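MIP07328p (Drosophila melanogaster, PDB 6FKK) acts as a semaphorin axon guidance cue, probably a chemorepellent that signals by binding receptors on other cells through its sema domain. Local coordinates at residues D412-I421 and L433-L444; L488-L499 and T518-K527. One frame throughout, in Å; residues are numbered along the deposited sequence.

Interaction 1. Residues D412-I421 and L433-L444; sequences DGKVTKFINI and LKTVVISEMQVL
K417 lies against I438 and S439, where the antiparallel pairing of 414-421 with 433-442 slips by one residue. Its CB packs on I438 CB at 3.6 Å, CG and CD run past the S439 hydroxyl (CD to S439 OG 3.5 Å), and CD also nears I438 CG2. An extended chain bends at its last torsion (chi4 59°), bringing NZ to its hydrogen-bond partner H477. The backbone below is a classic beta bulge: K417 O accepts a bond of 2.8 Å from I438 N and a weak one from S439 N. On the same face, the V415 and V443 methyls meet (CG2 to CG2, 3.7 Å) and continue onto L462 and V464 of strand 461-465. The other face is more polar. There T416 OG1 makes a weak bond to E440 OE2, whose stronger partner is K379, while F418 CD2 leans obliquely on T435 CG2. At the hairpin's open end, Q442 NE2 gives one N-H to D412 O (3.2 Å) and the other to L444 O, both close to its amide plane. As in other sema domains, this hairpin forms the outer half of a four-stranded propeller blade. Backbone bonds set its register, and apolar contacts tie it to the next sheet.

Interaction 2. Residues L488-L499 and T518-K527; sequences LSLQDPICAWDL and TYLQSLNSTK
Q521 reaches across to the turn at P493-C495, where its NE2 donates to C495 O and, at 3.1 Å, to P493 O. With CG anti to the backbone N (chi1 -177°) and the chain extended beyond it, the amide is carried over the turn and meets both carbonyls from above their planes; its OE1 takes the amide of L398. A leucine in place of Q521 would probably leave these carbonyls and the L398 amide without their mate, and the turn less firmly tied. The turn also has its own brace, an Asx turn in which D492 OD1 accepts from I494 N. Beside it L523 packs CD1 on P493 CB (3.7 Å) and CD2 over Q491 O. The buried Q491 side chain binds S525 O through NE2 at 2.9 Å, with a weaker bond to S522 O. These segments belong to the small cysteine-rich PSI domain: strand 495-498 is central in its three-stranded antiparallel sheet, paired with 519-520 through W497 and L520, and C495 is disulfide-bonded to C478. The buried D498 lies against Y519, CG 3.3 Å from Y519 CE1 with the carboxylate 48° from the ring plane, and T518 OG1 meets OD1 on the syn side; Q500 and K505 also hold this carboxylate. Packing thins at the partly exposed T518, L499 and L520, where L499 CD1 touches L520 CD1 at 4.0 Å, while N524 and T526 are exposed.

Interactions 1 and 2 follow one another along the chain, the first in the sema propeller and the second in the PSI domain, yet their centres lie 16 Å apart and their surfaces touch. The blade's outermost strand is the meeting place: K434 NZ probably hydrogen-bonds N524 OD1 (2.9 Å), and K527 NZ, which also bonds S489 O, reaches V437 O at 2.8 Å. Between these, V436 packs on Q491, while I438, at the bulge of interaction 1, receives L490, D492 and P493. The strand thus pairs with 414-423 along one edge and offers PSI the V437 carbonyl and the face carrying K434 and V436. The sugar is peripheral: an N-acetylglucosamine lies about 12 Å from the L433 side chain.

Interaction 1. Residues D412-I421 and L433-L444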
loop_
_atom_site.group_PDB
_atom_site.type_symbol
_atom_site.label_atom_id
_atom_site.label_comp_id
_atom_site.label_asym_id
_atom_site.label_seq_id
_atom_site.Cartn_x
_atom_site.Cartn_y
_atom_site.Cartn_z
ATOM N N ASP A 412 -14.537 -6.673 -7.095
ATOM C CA ASP A 412 -15.252 -7.385 -8.145
ATOM C C ASP A 412 -14.334 -8.335 -8.906
ATOM O O ASP A 412 -14.798 -9.345 -9.444
ATOM C CB ASP A 412 -15.888 -6.367 -9.098
ATOM C CG ASP A 412 -16.963 -6.967 -9.982
ATOM O OD1 ASP A 412 -17.186 -8.191 -9.923
ATOM O OD2 ASP A 412 -17.597 -6.203 -10.739
ATOM N N GLY A 413 -13.036 -8.044 -8.941
ATOM C CA GLY A 413 -12.096 -8.795 -9.743
ATOM C C GLY A 413 -11.626 -8.090 -10.997
ATOM O O GLY A 413 -10.969 -8.724 -11.833
ATOM N N LYS A 414 -11.939 -6.810 -11.158
ATOM C CA LYS A 414 -11.542 -6.051 -12.332
ATOM C C LYS A 414 -10.238 -5.308 -12.072
ATOM O O LYS A 414 -9.848 -5.059 -10.929
ATOM C CB LYS A 414 -12.633 -5.055 -12.732
ATOM C CG LYS A 414 -14.026 -5.650 -12.865
ATOM C CD LYS A 414 -14.971 -4.677 -13.559
ATOM C CE LYS A 414 -16.416 -5.137 -13.461
ATOM N NZ LYS A 414 -16.592 -6.541 -13.923
ATOM N N VAL A 415 -9.564 -4.947 -13.162
ATOM C CA VAL A 415 -8.326 -4.181 -13.112
ATOM C C VAL A 415 -8.475 -2.979 -14.032
ATOM O O VAL A 415 -8.928 -3.120 -15.174
ATOM C CB VAL A 415 -7.110 -5.033 -13.521
ATOM C CG1 VAL A 415 -5.867 -4.162 -13.638
ATOM C CG2 VAL A 415 -6.891 -6.157 -12.520
ATOM N N THR A 416 -8.098 -1.802 -13.538
ATOM C CA THR A 416 -8.223 -0.555 -14.281
ATOM C C THR A 416 -6.842 0.053 -14.487
ATOM O O THR A 416 -6.134 0.337 -13.515
ATOM C CB THR A 416 -9.134 0.433 -13.548
ATOM O OG1 THR A 416 -10.464 -0.095 -13.483
ATOM C CG2 THR A 416 -9.159 1.771 -14.271
ATOM N N LYS A 417 -6.465 0.244 -15.748
ATOM C CA LYS A 417 -5.288 1.020 -16.111
ATOM C C LYS A 417 -5.708 2.452 -16.411
ATOM O O LYS A 417 -6.748 2.681 -17.037
ATOM C CB LYS A 417 -4.589 0.438 -17.343
ATOM C CG LYS A 417 -4.190 -1.020 -17.262
ATOM C CD LYS A 417 -3.679 -1.482 -18.624
ATOM C CE LYS A 417 -3.059 -2.869 -18.571
ATOM N NZ LYS A 417 -4.008 -3.911 -18.093
ATOM N N PHE A 418 -4.897 3.412 -15.975
ATOM C CA PHE A 418 -5.154 4.803 -16.325
ATOM C C PHE A 418 -3.893 5.627 -16.120
ATOM O O PHE A 418 -3.009 5.267 -15.337
ATOM C CB PHE A 418 -6.318 5.393 -15.516
ATOM C CG PHE A 418 -5.992 5.668 -14.072
ATOM C CD1 PHE A 418 -6.177 4.692 -13.107
ATOM C CD2 PHE A 418 -5.526 6.913 -13.676
ATOM C CE1 PHE A 418 -5.887 4.946 -11.779
ATOM C CE2 PHE A 418 -5.233 7.172 -12.351
ATOM C CZ PHE A 418 -5.415 6.187 -11.402
ATOM N N ILE A 419 -3.827 6.746 -16.842
ATOM C CA ILE A 419 -2.792 7.754 -16.666
ATOM C C ILE A 419 -3.475 9.100 -16.470
ATOM O O ILE A 419 -4.674 9.255 -16.699
ATOM C CB ILE A 419 -1.809 7.811 -17.854
ATOM C CG1 ILE A 419 -2.535 8.260 -19.124
ATOM C CG2 ILE A 419 -1.133 6.462 -18.059
ATOM C CD1 ILE A 419 -1.614 8.505 -20.298
ATOM N N ASN A 420 -2.690 10.083 -16.039
ATOM C CA ASN A 420 -3.186 11.429 -15.791
ATOM C C ASN A 420 -2.499 12.413 -16.724
ATOM O O ASN A 420 -1.295 12.305 -16.981
ATOM C CB ASN A 420 -2.958 11.848 -14.336
ATOM C CG ASN A 420 -3.815 11.065 -13.362
ATOM O OD1 ASN A 420 -3.302 10.352 -12.502
ATOM N ND2 ASN A 420 -5.130 11.199 -13.492
ATOM N N ILE A 421 -3.270 13.369 -17.231
ATOM C CA ILE A 421 -2.756 14.440 -18.075
ATOM C C ILE A 421 -3.249 15.759 -17.501
ATOM O O ILE A 421 -4.460 15.953 -17.332
ATOM C CB ILE A 421 -3.194 14.287 -19.541
ATOM C CG1 ILE A 421 -2.499 13.085 -20.186
ATOM C CG2 ILE A 421 -2.901 15.558 -20.323
ATOM C CD1 ILE A 421 -2.911 12.851 -21.621
ATOM N N LEU A 433 -7.151 18.713 -14.568
ATOM C CA LEU A 433 -6.572 17.376 -14.526
ATOM C C LEU A 433 -7.607 16.380 -15.029
ATOM O O LEU A 433 -8.709 16.296 -14.476
ATOM C CB LEU A 433 -6.135 17.020 -13.106
ATOM C CG LEU A 433 -5.846 15.545 -12.815
ATOM C CD1 LEU A 433 -4.581 15.090 -13.525
ATOM C CD2 LEU A 433 -5.741 15.308 -11.319
ATOM N N LYS A 434 -7.258 15.629 -16.069
ATOM C CA LYS A 434 -8.152 14.621 -16.614
ATOM C C LYS A 434 -7.546 13.234 -16.437
ATOM O O LYS A 434 -6.338 13.078 -16.235
ATOM C CB LYS A 434 -8.469 14.884 -18.093
ATOM C CG LYS A 434 -7.299 14.763 -19.051
ATOM C CD LYS A 434 -7.774 15.029 -20.476
ATOM C CE LYS A 434 -6.674 14.823 -21.507
ATOM N NZ LYS A 434 -7.181 15.041 -22.895
ATOM N N THR A 435 -8.411 12.225 -16.506
ATOM C CA THR A 435 -8.042 10.835 -16.252
ATOM C C THR A 435 -8.247 10.036 -17.531
ATOM O O THR A 435 -9.387 9.817 -17.956
ATOM C CB THR A 435 -8.868 10.254 -15.105
ATOM O OG1 THR A 435 -8.647 11.023 -13.915
ATOM C CG2 THR A 435 -8.481 8.806 -14.846
ATOM N N VAL A 436 -7.146 9.600 -18.140
ATOM C CA VAL A 436 -7.189 8.805 -19.362
ATOM C C VAL A 436 -7.249 7.339 -18.942
ATOM O O VAL A 436 -6.238 6.748 -18.563
ATOM C CB VAL A 436 -5.986 9.085 -20.265
ATOM C CG1 VAL A 436 -6.077 8.259 -21.542
ATOM C CG2 VAL A 436 -5.893 10.571 -20.583
ATOM N N VAL A 437 -8.441 6.754 -19.007
ATOM C CA VAL A 437 -8.622 5.350 -18.657
ATOM C C VAL A 437 -8.163 4.491 -19.827
ATOM O O VAL A 437 -8.722 4.570 -20.925
ATOM C CB VAL A 437 -10.082 5.053 -18.292
ATOM C CG1 VAL A 437 -10.289 3.557 -18.116
ATOM C CG2 VAL A 437 -10.470 5.801 -17.028
ATOM N N ILE A 438 -7.144 3.667 -19.595
ATOM C CA ILE A 438 -6.617 2.817 -20.656
ATOM C C ILE A 438 -7.522 1.613 -20.884
ATOM O O ILE A 438 -7.952 1.347 -22.012
ATOM C CB ILE A 438 -5.176 2.387 -20.328
ATOM C CG1 ILE A 438 -4.270 3.615 -20.237
ATOM C CG2 ILE A 438 -4.659 1.412 -21.371
ATOM C CD1 ILE A 438 -2.865 3.292 -19.793
ATOM N N SER A 439 -7.827 0.868 -19.823
ATOM C CA SER A 439 -8.681 -0.305 -19.947
ATOM C C SER A 439 -9.248 -0.670 -18.584
ATOM O O SER A 439 -8.653 -0.369 -17.546
ATOM C CB SER A 439 -7.916 -1.501 -20.525
ATOM O OG SER A 439 -6.960 -1.986 -19.598
ATOM N N GLU A 440 -10.406 -1.327 -18.605
ATOM C CA GLU A 440 -10.993 -1.931 -17.410
ATOM C C GLU A 440 -11.506 -3.307 -17.808
ATOM O O GLU A 440 -12.533 -3.416 -18.483
ATOM C CB GLU A 440 -12.118 -1.073 -16.830
ATOM C CG GLU A 440 -12.685 -1.621 -15.525
ATOM C CD GLU A 440 -13.806 -0.767 -14.955
ATOM O OE1 GLU A 440 -14.977 -0.982 -15.337
ATOM O OE2 GLU A 440 -13.513 0.118 -14.124
ATOM N N MET A 441 -10.791 -4.351 -17.399
ATOM C CA MET A 441 -11.101 -5.711 -17.810
ATOM C C MET A 441 -11.316 -6.599 -16.595
ATOM O O MET A 441 -10.747 -6.370 -15.523
ATOM C CB MET A 441 -9.983 -6.298 -18.678
ATOM C CG MET A 441 -9.522 -5.390 -19.803
ATOM S SD MET A 441 -8.497 -6.274 -20.992
ATOM C CE MET A 441 -7.844 -4.922 -21.967
ATOM N N GLN A 442 -12.148 -7.620 -16.777
ATOM C CA GLN A 442 -12.352 -8.636 -15.754
ATOM C C GLN A 442 -11.183 -9.614 -15.791
ATOM O O GLN A 442 -10.899 -10.208 -16.836
ATOM C CB GLN A 442 -13.675 -9.362 -15.983
ATOM C CG GLN A 442 -14.075 -10.292 -14.855
ATOM C CD GLN A 442 -14.554 -9.540 -13.632
ATOM O OE1 GLN A 442 -15.282 -8.554 -13.742
ATOM N NE2 GLN A 442 -14.144 -9.999 -12.456
ATOM N N VAL A 443 -10.502 -9.776 -14.660
ATOM C CA VAL A 443 -9.351 -10.662 -14.549
ATOM C C VAL A 443 -9.692 -11.919 -13.755
ATOM O O VAL A 443 -9.484 -13.037 -14.226
ATOM C CB VAL A 443 -8.145 -9.927 -13.925
ATOM C CG1 VAL A 443 -7.040 -10.918 -13.599
ATOM C CG2 VAL A 443 -7.639 -8.851 -14.869
ATOM N N LEU A 444 -10.207 -11.750 -12.550
ATOM C CA LEU A 444 -10.591 -12.863 -11.695
ATOM C C LEU A 444 -12.044 -13.233 -11.946
ATOM O O LEU A 444 -12.780 -12.499 -12.612
ATOM C CB LEU A 444 -10.367 -12.482 -10.234
ATOM C CG LEU A 444 -8.934 -12.164 -9.805
ATOM C CD1 LEU A 444 -8.863 -11.968 -8.297
ATOM C CD2 LEU A 444 -7.987 -13.263 -10.253
#

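Interaction 2. Residues L488-L499 and T518-K527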
loop_
_atom_site.group_PDB
_atom_site.type_symbol
_atom_site.label_atom_id
_atom_site.label_comp_id
_atom_site.label_asym_id
_atom_site.label_seq_id
_atom_site.Cartn_x
_atom_site.Cartn_y
_atom_site.Cartn_z
ATOM N N LEU A 488 -4.818 2.884 -31.118
ATOM C CA LEU A 488 -4.926 4.300 -30.791
ATOM C C LEU A 488 -6.017 4.574 -29.761
ATOM O O LEU A 488 -5.862 5.470 -28.925
ATOM C CB LEU A 488 -5.186 5.116 -32.061
ATOM C CG LEU A 488 -3.954 5.801 -32.663
ATOM C CD1 LEU A 488 -2.819 4.812 -32.877
ATOM C CD2 LEU A 488 -4.297 6.497 -33.965
ATOM N N SER A 489 -7.118 3.819 -29.803
ATOM C CA SER A 489 -8.167 3.990 -28.803
ATOM C C SER A 489 -7.730 3.514 -27.426
ATOM O O SER A 489 -8.287 3.967 -26.422
ATOM C CB SER A 489 -9.435 3.247 -29.226
ATOM O OG SER A 489 -10.004 3.823 -30.389
ATOM N N LEU A 490 -6.751 2.609 -27.357
ATOM C CA LEU A 490 -6.273 2.131 -26.064
ATOM C C LEU A 490 -5.678 3.272 -25.247
ATOM O O LEU A 490 -5.858 3.331 -24.025
ATOM C CB LEU A 490 -5.246 1.018 -26.265
ATOM C CG LEU A 490 -4.748 0.298 -25.009
ATOM C CD1 LEU A 490 -5.888 -0.439 -24.317
ATOM C CD2 LEU A 490 -3.612 -0.657 -25.348
ATOM N N GLN A 491 -4.973 4.190 -25.912
ATOM C CA GLN A 491 -4.344 5.344 -25.271
ATOM C C GLN A 491 -3.368 4.930 -24.173
ATOM O O GLN A 491 -3.152 5.664 -23.205
ATOM C CB GLN A 491 -5.392 6.319 -24.731
ATOM C CG GLN A 491 -6.136 7.055 -25.828
ATOM C CD GLN A 491 -7.031 8.146 -25.289
ATOM O OE1 GLN A 491 -7.788 7.933 -24.343
ATOM N NE2 GLN A 491 -6.942 9.330 -25.885
ATOM N N ASP A 492 -2.770 3.750 -24.317
ATOM C CA ASP A 492 -1.653 3.355 -23.470
ATOM C C ASP A 492 -0.398 4.075 -23.947
ATOM O O ASP A 492 -0.050 3.976 -25.129
ATOM C CB ASP A 492 -1.448 1.836 -23.519
ATOM C CG ASP A 492 -0.532 1.317 -22.413
ATOM O OD1 ASP A 492 0.530 1.925 -22.164
ATOM O OD2 ASP A 492 -0.878 0.287 -21.792
ATOM N N PRO A 493 0.296 4.815 -23.076
ATOM C CA PRO A 493 1.490 5.553 -23.524
ATOM C C PRO A 493 2.598 4.662 -24.055
ATOM O O PRO A 493 3.528 5.175 -24.689
ATOM C CB PRO A 493 1.938 6.298 -22.257
ATOM C CG PRO A 493 1.353 5.512 -21.129
ATOM C CD PRO A 493 0.040 4.994 -21.637
ATOM N N ILE A 494 2.523 3.351 -23.833
ATOM C CA ILE A 494 3.580 2.445 -24.259
ATOM C C ILE A 494 3.280 1.765 -25.594
ATOM O O ILE A 494 4.208 1.232 -26.221
ATOM C CB ILE A 494 3.855 1.394 -23.165
ATOM C CG1 ILE A 494 5.334 1.018 -23.134
ATOM C CG2 ILE A 494 2.994 0.160 -23.371
ATOM C CD1 ILE A 494 5.723 0.258 -21.890
ATOM N N CYS A 495 2.028 1.770 -26.048
ATOM C CA CYS A 495 1.659 1.178 -27.328
ATOM C C CYS A 495 1.574 2.269 -28.389
ATOM O O CYS A 495 0.929 3.301 -28.175
ATOM C CB CYS A 495 0.323 0.434 -27.246
ATOM S SG CYS A 495 0.143 -0.805 -25.926
ATOM N N ALA A 496 2.226 2.036 -29.525
ATOM C CA ALA A 496 2.142 2.922 -30.675
ATOM C C ALA A 496 1.942 2.076 -31.924
ATOM O O ALA A 496 2.315 0.902 -31.964
ATOM C CB ALA A 496 3.394 3.800 -30.811
ATOM N N TRP A 497 1.345 2.682 -32.947
ATOM C CA TRP A 497 0.989 1.976 -34.173
ATOM C C TRP A 497 2.000 2.290 -35.269
ATOM O O TRP A 497 2.169 3.454 -35.646
ATOM C CB TRP A 497 -0.418 2.349 -34.633
ATOM C CG TRP A 497 -0.810 1.668 -35.902
ATOM C CD1 TRP A 497 -0.837 2.211 -37.152
ATOM C CD2 TRP A 497 -1.217 0.304 -36.046
ATOM N NE1 TRP A 497 -1.244 1.271 -38.068
ATOM C CE2 TRP A 497 -1.481 0.090 -37.414
ATOM C CE3 TRP A 497 -1.387 -0.758 -35.152
ATOM C CZ2 TRP A 497 -1.912 -1.139 -37.907
ATOM C CZ3 TRP A 497 -1.810 -1.977 -35.644
ATOM C CH2 TRP A 497 -2.067 -2.158 -37.009
ATOM N N ASP A 498 2.656 1.252 -35.780
ATOM C CA ASP A 498 3.581 1.403 -36.896
ATOM C C ASP A 498 2.807 1.365 -38.208
ATOM O O ASP A 498 2.025 0.442 -38.451
ATOM C CB ASP A 498 4.638 0.296 -36.865
ATOM C CG ASP A 498 5.759 0.522 -37.869
ATOM O OD1 ASP A 498 5.747 1.563 -38.557
ATOM O OD2 ASP A 498 6.661 -0.339 -37.964
ATOM N N LEU A 499 3.017 2.377 -39.049
ATOM C CA LEU A 499 2.367 2.386 -40.354
ATOM C C LEU A 499 3.121 1.536 -41.365
ATOM O O LEU A 499 2.513 1.026 -42.312
ATOM C CB LEU A 499 2.226 3.818 -40.866
ATOM C CG LEU A 499 1.216 4.683 -40.114
ATOM C CD1 LEU A 499 1.132 6.075 -40.722
ATOM C CD2 LEU A 499 -0.142 4.007 -40.118
ATOM N N THR A 518 7.421 6.847 -38.281
ATOM C CA THR A 518 6.222 6.321 -38.916
ATOM C C THR A 518 5.189 5.822 -37.911
ATOM O O THR A 518 4.259 5.107 -38.300
ATOM C CB THR A 518 6.591 5.190 -39.884
ATOM O OG1 THR A 518 7.320 4.175 -39.182
ATOM C CG2 THR A 518 7.444 5.723 -41.027
ATOM N N TYR A 519 5.324 6.182 -36.639
ATOM C CA TYR A 519 4.436 5.695 -35.594
ATOM C C TYR A 519 3.356 6.727 -35.286
ATOM O O TYR A 519 3.540 7.928 -35.496
ATOM C CB TYR A 519 5.211 5.362 -34.315
ATOM C CG TYR A 519 6.128 4.154 -34.406
ATOM C CD1 TYR A 519 6.471 3.596 -35.631
ATOM C CD2 TYR A 519 6.639 3.566 -33.255
ATOM C CE1 TYR A 519 7.307 2.496 -35.709
ATOM C CE2 TYR A 519 7.474 2.465 -33.323
ATOM C CZ TYR A 519 7.803 1.934 -34.552
ATOM O OH TYR A 519 8.632 0.837 -34.624
ATOM N N LEU A 520 2.224 6.242 -34.777
ATOM C CA LEU A 520 1.097 7.090 -34.419
ATOM C C LEU A 520 0.663 6.803 -32.989
ATOM O O LEU A 520 0.570 5.641 -32.580
ATOM C CB LEU A 520 -0.090 6.880 -35.370
ATOM C CG LEU A 520 0.061 7.396 -36.801
ATOM C CD1 LEU A 520 -1.198 7.103 -37.601
ATOM C CD2 LEU A 520 0.367 8.886 -36.805
ATOM N N GLN A 521 0.396 7.868 -32.236
ATOM C CA GLN A 521 -0.120 7.749 -30.879
ATOM C C GLN A 521 -0.792 9.061 -30.504
ATOM O O GLN A 521 -0.296 10.136 -30.847
ATOM C CB GLN A 521 0.989 7.412 -29.875
ATOM C CG GLN A 521 0.494 7.198 -28.451
ATOM C CD GLN A 521 1.614 6.860 -27.485
ATOM O OE1 GLN A 521 2.379 7.732 -27.074
ATOM N NE2 GLN A 521 1.716 5.587 -27.119
ATOM N N SER A 522 -1.918 8.963 -29.800
ATOM C CA SER A 522 -2.681 10.143 -29.390
ATOM C C SER A 522 -3.197 9.902 -27.976
ATOM O O SER A 522 -4.157 9.152 -27.779
ATOM C CB SER A 522 -3.822 10.427 -30.360
ATOM O OG SER A 522 -4.491 11.625 -30.012
ATOM N N LEU A 523 -2.557 10.542 -26.997
ATOM C CA LEU A 523 -2.970 10.427 -25.605
ATOM C C LEU A 523 -3.796 11.611 -25.127
ATOM O O LEU A 523 -4.577 11.458 -24.181
ATOM C CB LEU A 523 -1.744 10.285 -24.694
ATOM C CG LEU A 523 -0.764 9.149 -24.988
ATOM C CD1 LEU A 523 0.368 9.154 -23.972
ATOM C CD2 LEU A 523 -1.481 7.813 -24.987
ATOM N N ASN A 524 -3.646 12.775 -25.754
ATOM C CA ASN A 524 -4.297 14.010 -25.325
ATOM C C ASN A 524 -5.546 14.308 -26.145
ATOM O O ASN A 524 -5.795 15.457 -26.521
ATOM C CB ASN A 524 -3.309 15.171 -25.404
ATOM C CG ASN A 524 -3.715 16.345 -24.535
ATOM O OD1 ASN A 524 -4.601 16.228 -23.690
ATOM N ND2 ASN A 524 -3.062 17.485 -24.735
ATOM N N SER A 525 -6.354 13.289 -26.433
ATOM C CA SER A 525 -7.529 13.446 -27.278
ATOM C C SER A 525 -8.629 12.518 -26.784
ATOM O O SER A 525 -8.460 11.774 -25.813
ATOM C CB SER A 525 -7.197 13.152 -28.745
ATOM O OG SER A 525 -6.830 11.793 -28.921
ATOM N N THR A 526 -9.771 12.571 -27.465
ATOM C CA THR A 526 -10.830 11.604 -27.225
ATOM C C THR A 526 -10.442 10.258 -27.825
ATOM O O THR A 526 -9.644 10.180 -28.764
ATOM C CB THR A 526 -12.147 12.087 -27.833
ATOM O OG1 THR A 526 -12.255 13.507 -27.677
ATOM C CG2 THR A 526 -13.332 11.421 -27.143
ATOM N N LYS A 527 -11.009 9.187 -27.268
ATOM C CA LYS A 527 -10.745 7.862 -27.817
ATOM C C LYS A 527 -11.280 7.731 -29.236
ATOM O O LYS A 527 -10.763 6.931 -30.025
ATOM C CB LYS A 527 -11.341 6.787 -26.910
ATOM C CG LYS A 527 -10.745 6.779 -25.514
ATOM C CD LYS A 527 -10.702 5.379 -24.939
ATOM C CE LYS A 527 -9.692 5.296 -23.812
ATOM N NZ LYS A 527 -9.224 3.902 -23.585
#